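Local coordinates for cellulose-binding protein (Saccharophagus degradans, PDB 2YHG) that probably binds polysaccharide and, through a nucleoside hydrolase-like domain related to N-glycoside hydrolases, may act on glycosidic bonds in carbohydrate metabolism, at residues Trp213-Ile224 with Ser308-Met319. Sequence-based numbering, arbitrary orientation. Where two conformers were deposited one is given.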
loop_
_atom_site.group_PDB
_atom_site.type_symbol
_atom_site.label_atom_id
_atom_site.label_comp_id
_atom_site.label_asym_id
_atom_site.label_seq_id
_atom_site.Cartn_x
_atom_site.Cartn_y
_atom_site.Cartn_z
ATOM N N TRP A 213 -8.994 8.354 -8.152
ATOM C CA TRP A 213 -8.649 7.116 -8.862
ATOM C C TRP A 213 -9.793 6.126 -8.967
ATOM O O TRP A 213 -9.676 5.141 -9.713
ATOM C CB TRP A 213 -7.460 6.451 -8.133
ATOM C CG TRP A 213 -7.789 6.024 -6.751
ATOM C CD1 TRP A 213 -7.724 6.795 -5.632
ATOM C CD2 TRP A 213 -8.333 4.765 -6.341
ATOM N NE1 TRP A 213 -8.211 6.113 -4.556
ATOM C CE2 TRP A 213 -8.601 4.862 -4.960
ATOM C CE3 TRP A 213 -8.594 3.558 -6.993
ATOM C CZ2 TRP A 213 -9.209 3.832 -4.236
ATOM C CZ3 TRP A 213 -9.178 2.526 -6.273
ATOM C CH2 TRP A 213 -9.475 2.667 -4.918
ATOM N N GLN A 214 -10.869 6.352 -8.212
ATOM C CA GLN A 214 -11.865 5.334 -7.934
ATOM C C GLN A 214 -12.649 4.904 -9.174
ATOM O O GLN A 214 -12.863 5.681 -10.099
ATOM C CB GLN A 214 -12.890 5.848 -6.921
ATOM C CG GLN A 214 -12.409 5.799 -5.481
ATOM C CD GLN A 214 -11.510 6.905 -5.012
ATOM O OE1 GLN A 214 -10.974 7.715 -5.806
ATOM N NE2 GLN A 214 -11.319 6.960 -3.706
ATOM N N PRO A 215 -13.088 3.660 -9.195
ATOM C CA PRO A 215 -13.958 3.176 -10.264
ATOM C C PRO A 215 -15.394 3.580 -10.015
ATOM O O PRO A 215 -15.758 4.021 -8.925
ATOM C CB PRO A 215 -13.796 1.682 -10.166
ATOM C CG PRO A 215 -13.734 1.462 -8.685
ATOM C CD PRO A 215 -12.943 2.659 -8.130
ATOM N N SER A 216 -16.222 3.359 -11.031
ATOM C CA SER A 216 -17.627 3.737 -10.980
ATOM C C SER A 216 -18.431 2.755 -10.152
ATOM O O SER A 216 -18.070 1.611 -9.947
ATOM C CB SER A 216 -18.225 3.811 -12.390
ATOM O OG SER A 216 -18.323 2.510 -12.891
ATOM N N ASP A 217 -19.610 3.203 -9.753
ATOM C CA ASP A 217 -20.558 2.358 -9.038
ATOM C C ASP A 217 -20.984 1.175 -9.894
ATOM O O ASP A 217 -21.196 0.088 -9.370
ATOM C CB ASP A 217 -21.775 3.140 -8.602
ATOM C CG ASP A 217 -21.490 4.184 -7.527
ATOM O OD1 ASP A 217 -20.467 4.091 -6.783
ATOM O OD2 ASP A 217 -22.326 5.116 -7.423
ATOM N N SER A 218 -21.116 1.344 -11.204
ATOM C CA SER A 218 -21.460 0.251 -12.122
ATOM C C SER A 218 -20.371 -0.789 -12.240
ATOM O O SER A 218 -20.644 -1.982 -12.281
ATOM C CB SER A 218 -21.725 0.805 -13.512
ATOM O OG SER A 218 -21.980 -0.264 -14.402
ATOM N N TYR A 219 -19.113 -0.346 -12.304
ATOM C CA TYR A 219 -17.978 -1.274 -12.247
ATOM C C TYR A 219 -18.108 -2.142 -11.007
ATOM O O TYR A 219 -17.912 -3.345 -11.022
ATOM C CB TYR A 219 -16.668 -0.486 -12.253
ATOM C CG TYR A 219 -15.462 -1.273 -11.778
ATOM C CD1 TYR A 219 -15.206 -1.395 -10.429
ATOM C CD2 TYR A 219 -14.558 -1.828 -12.666
ATOM C CE1 TYR A 219 -14.071 -2.012 -9.959
ATOM C CE2 TYR A 219 -13.408 -2.504 -12.201
ATOM C CZ TYR A 219 -13.164 -2.590 -10.842
ATOM O OH TYR A 219 -12.023 -3.156 -10.306
ATOM N N LEU A 220 -18.384 -1.516 -9.875
ATOM C CA LEU A 220 -18.440 -2.258 -8.627
ATOM C C LEU A 220 -19.578 -3.287 -8.697
ATOM O O LEU A 220 -19.412 -4.437 -8.315
ATOM C CB LEU A 220 -18.643 -1.316 -7.431
ATOM C CG LEU A 220 -17.462 -0.358 -7.183
ATOM C CD1 LEU A 220 -17.856 0.667 -6.124
ATOM C CD2 LEU A 220 -16.216 -1.125 -6.804
ATOM N N ASP A 221 -20.747 -2.866 -9.159
ATOM C CA ASP A 221 -21.878 -3.766 -9.223
ATOM C C ASP A 221 -21.596 -4.962 -10.136
ATOM O O ASP A 221 -21.912 -6.092 -9.787
ATOM C CB ASP A 221 -23.085 -2.977 -9.724
ATOM C CG ASP A 221 -24.369 -3.771 -9.698
ATOM O OD1 ASP A 221 -24.739 -4.304 -8.644
ATOM O OD2 ASP A 221 -25.098 -3.671 -10.691
ATOM N N ASN A 222 -21.024 -4.689 -11.305
ATOM C CA ASN A 222 -20.836 -5.733 -12.293
ATOM C C ASN A 222 -19.645 -6.634 -12.048
ATOM O O ASN A 222 -19.731 -7.838 -12.294
ATOM C CB ASN A 222 -20.769 -5.135 -13.683
ATOM C CG ASN A 222 -22.094 -4.548 -14.120
ATOM O OD1 ASN A 222 -22.159 -3.409 -14.541
ATOM N ND2 ASN A 222 -23.138 -5.362 -14.108
ATOM N N HIS A 223 -18.513 -6.069 -11.626
ATOM C CA HIS A 223 -17.262 -6.828 -11.546
ATOM C C HIS A 223 -16.917 -7.298 -10.155
ATOM O O HIS A 223 -16.112 -8.208 -9.993
ATOM C CB HIS A 223 -16.081 -6.046 -12.117
ATOM C CG HIS A 223 -16.206 -5.820 -13.581
ATOM N ND1 HIS A 223 -16.302 -6.846 -14.494
ATOM C CD2 HIS A 223 -16.282 -4.668 -14.285
ATOM C CE1 HIS A 223 -16.468 -6.329 -15.696
ATOM N NE2 HIS A 223 -16.400 -5.012 -15.607
ATOM N N ILE A 224 -17.487 -6.657 -9.125
ATOM C CA ILE A 224 -17.093 -6.882 -7.743
ATOM C C ILE A 224 -18.234 -7.495 -6.924
ATOM O O ILE A 224 -18.150 -8.619 -6.472
ATOM C CB ILE A 224 -16.537 -5.595 -7.068
ATOM C CG1 ILE A 224 -15.467 -4.904 -7.940
ATOM C CG2 ILE A 224 -16.030 -5.917 -5.668
ATOM C CD1 ILE A 224 -14.245 -5.723 -8.306
ATOM N N SER A 308 -4.820 3.947 -12.530
ATOM C CA SER A 308 -6.177 3.460 -12.337
ATOM C C SER A 308 -6.522 2.257 -13.208
ATOM O O SER A 308 -7.198 1.348 -12.749
ATOM C CB SER A 308 -7.207 4.583 -12.563
ATOM O OG SER A 308 -7.385 5.359 -11.377
ATOM N N THR A 309 -6.142 2.269 -14.488
ATOM C CA THR A 309 -6.543 1.144 -15.333
ATOM C C THR A 309 -6.000 -0.155 -14.761
ATOM O O THR A 309 -6.708 -1.183 -14.708
ATOM C CB THR A 309 -6.107 1.349 -16.767
ATOM O OG1 THR A 309 -6.793 2.486 -17.275
ATOM C CG2 THR A 309 -6.440 0.124 -17.625
ATOM N N ALA A 310 -4.714 -0.157 -14.395
ATOM C CA ALA A 310 -4.101 -1.345 -13.830
ATOM C C ALA A 310 -4.786 -1.755 -12.528
ATOM O O ALA A 310 -5.024 -2.924 -12.273
ATOM C CB ALA A 310 -2.612 -1.145 -13.633
ATOM N N ILE A 311 -5.053 -0.771 -11.671
ATOM C CA ILE A 311 -5.710 -1.001 -10.390
ATOM C C ILE A 311 -7.078 -1.654 -10.594
ATOM O O ILE A 311 -7.413 -2.650 -9.941
ATOM C CB ILE A 311 -5.867 0.311 -9.593
ATOM C CG1 ILE A 311 -4.497 0.848 -9.158
ATOM C CG2 ILE A 311 -6.818 0.136 -8.425
ATOM C CD1 ILE A 311 -4.524 2.270 -8.604
ATOM N N HIS A 312 -7.870 -1.104 -11.509
ATOM C CA HIS A 312 -9.213 -1.617 -11.675
ATOM C C HIS A 312 -9.229 -3.004 -12.300
ATOM O O HIS A 312 -10.016 -3.879 -11.907
ATOM C CB HIS A 312 -10.073 -0.681 -12.516
ATOM C CG HIS A 312 -10.199 0.685 -11.931
ATOM N ND1 HIS A 312 -10.168 0.935 -10.575
ATOM C CD2 HIS A 312 -10.311 1.888 -12.539
ATOM C CE1 HIS A 312 -10.228 2.245 -10.398
ATOM N NE2 HIS A 312 -10.357 2.847 -11.564
ATOM N N ASN A 313 -8.342 -3.222 -13.254
ATOM C CA ASN A 313 -8.279 -4.521 -13.900
ATOM C C ASN A 313 -7.802 -5.581 -12.910
ATOM O O ASN A 313 -8.291 -6.719 -12.902
ATOM C CB ASN A 313 -7.379 -4.481 -15.132
ATOM C CG ASN A 313 -7.982 -3.701 -16.262
ATOM O OD1 ASN A 313 -9.043 -3.059 -16.144
ATOM N ND2 ASN A 313 -7.279 -3.733 -17.393
ATOM N N ASP A 314 -6.848 -5.210 -12.050
ATOM C CA ASP A 314 -6.353 -6.087 -11.018
ATOM C C ASP A 314 -7.497 -6.595 -10.133
ATOM O O ASP A 314 -7.631 -7.800 -9.897
ATOM C CB ASP A 314 -5.305 -5.339 -10.209
ATOM C CG ASP A 314 -4.702 -6.147 -9.110
ATOM O OD1 ASP A 314 -4.314 -7.322 -9.313
ATOM O OD2 ASP A 314 -4.571 -5.607 -8.006
ATOM N N PHE A 315 -8.301 -5.696 -9.599
ATOM C CA PHE A 315 -9.356 -6.092 -8.674
ATOM C C PHE A 315 -10.408 -6.928 -9.415
ATOM O O PHE A 315 -10.917 -7.890 -8.884
ATOM C CB PHE A 315 -9.932 -4.836 -8.041
ATOM C CG PHE A 315 -10.914 -5.046 -6.889
ATOM C CD1 PHE A 315 -10.949 -6.161 -6.118
ATOM C CD2 PHE A 315 -11.741 -4.001 -6.531
ATOM C CE1 PHE A 315 -11.808 -6.253 -5.033
ATOM C CE2 PHE A 315 -12.581 -4.071 -5.429
ATOM C CZ PHE A 315 -12.618 -5.203 -4.680
ATOM N N GLN A 316 -10.735 -6.536 -10.633
ATOM C CA GLN A 316 -11.673 -7.315 -11.468
ATOM C C GLN A 316 -11.209 -8.761 -11.589
ATOM O O GLN A 316 -11.998 -9.700 -11.381
ATOM C CB GLN A 316 -11.848 -6.650 -12.812
ATOM C CG GLN A 316 -12.711 -7.444 -13.764
ATOM C CD GLN A 316 -12.799 -6.891 -15.163
ATOM O OE1 GLN A 316 -12.490 -5.734 -15.431
ATOM N NE2 GLN A 316 -13.248 -7.737 -16.087
ATOM N N ALA A 317 -9.949 -8.972 -11.968
ATOM C CA ALA A 317 -9.427 -10.323 -12.131
ATOM C C ALA A 317 -9.430 -11.068 -10.827
ATOM O O ALA A 317 -9.762 -12.258 -10.802
ATOM C CB ALA A 317 -8.023 -10.282 -12.715
ATOM N N ARG A 318 -9.079 -10.398 -9.721
ATOM C CA ARG A 318 -9.032 -11.100 -8.442
ATOM C C ARG A 318 -10.415 -11.530 -7.947
ATOM O O ARG A 318 -10.529 -12.557 -7.284
ATOM C CB ARG A 318 -8.283 -10.260 -7.415
ATOM C CG ARG A 318 -6.820 -10.125 -7.717
ATOM C CD ARG A 318 -6.155 -9.087 -6.841
ATOM N NE ARG A 318 -4.729 -8.944 -7.109
ATOM C CZ ARG A 318 -3.795 -9.772 -6.695
ATOM N NH1 ARG A 318 -4.070 -10.741 -5.844
ATOM N NH2 ARG A 318 -2.558 -9.591 -7.119
ATOM N N MET A 319 -11.448 -10.767 -8.259
ATOM C CA MET A 319 -12.792 -11.217 -7.951
ATOM C C MET A 319 -13.226 -12.386 -8.829
ATOM O O MET A 319 -14.043 -13.207 -8.404
ATOM C CB MET A 319 -13.792 -10.080 -8.035
ATOM C CG MET A 319 -13.583 -9.011 -6.964
ATOM S SD MET A 319 -13.577 -9.610 -5.258
ATOM C CE MET A 319 -15.222 -10.262 -5.152
HETATM O O HOH W 1 -10.853 -0.947 -8.688
HETATM O O HOH W 2 -14.682 -9.330 -12.025
#
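Y219, H223 and I224 of helix 217-224 pack against H312, F315, Q316 and M319 of helix 308-319 in a near-parallel helix pair. The axes of these segments come within 9.7 Å, with their N-to-C directions 27° apart. The first helix belongs to the nucleoside hydrolase-like domain, built on a parallel six-stranded sheet. The second has T309 and A310 touching strand 427-436, so it lies between that domain and the C-terminal β-sheet.

Y219 reaches across with its hydroxyl. CG lies opposite the backbone N (chi1 162°), and OH donates to H312 O at 2.7 Å, in the carbonyl plane and on a lone pair. That oxygen also accepts the helical bond from Q316 N, so two donors grip it. The H312 ring turns its edge to the Y219 face, and a water joins H312 ND1 to Y219 OH. P215, in the loop before the first helix, lays CB over one face of the same imidazole, a CH-pi contact. From that loop too, W213 O accepts from S308 OG in one of the two conformers deposited for S308.

The buried side is apolar. I224 CD1 sits over the centre of the F315 ring, 3.6 Å from its centroid, and its CG2 meets F315 CZ at the rim. The same CD1 touches M319 CG. R49 and V52 of helix 42-52 also contact F315.

On the partly exposed side, the Q316 amide stacks on one face of the H223 imidazole, with planes 17° apart. The extended Q316 chain carries the amide there. This stack lies beside the zinc site of H227 and D320; the H223 side chain is about 4 Å from the zinc ion at its nearest atoms. A second water spans the backbones here, donating to H223 O at 2.7 Å and to Q316 O at 2.8 Å.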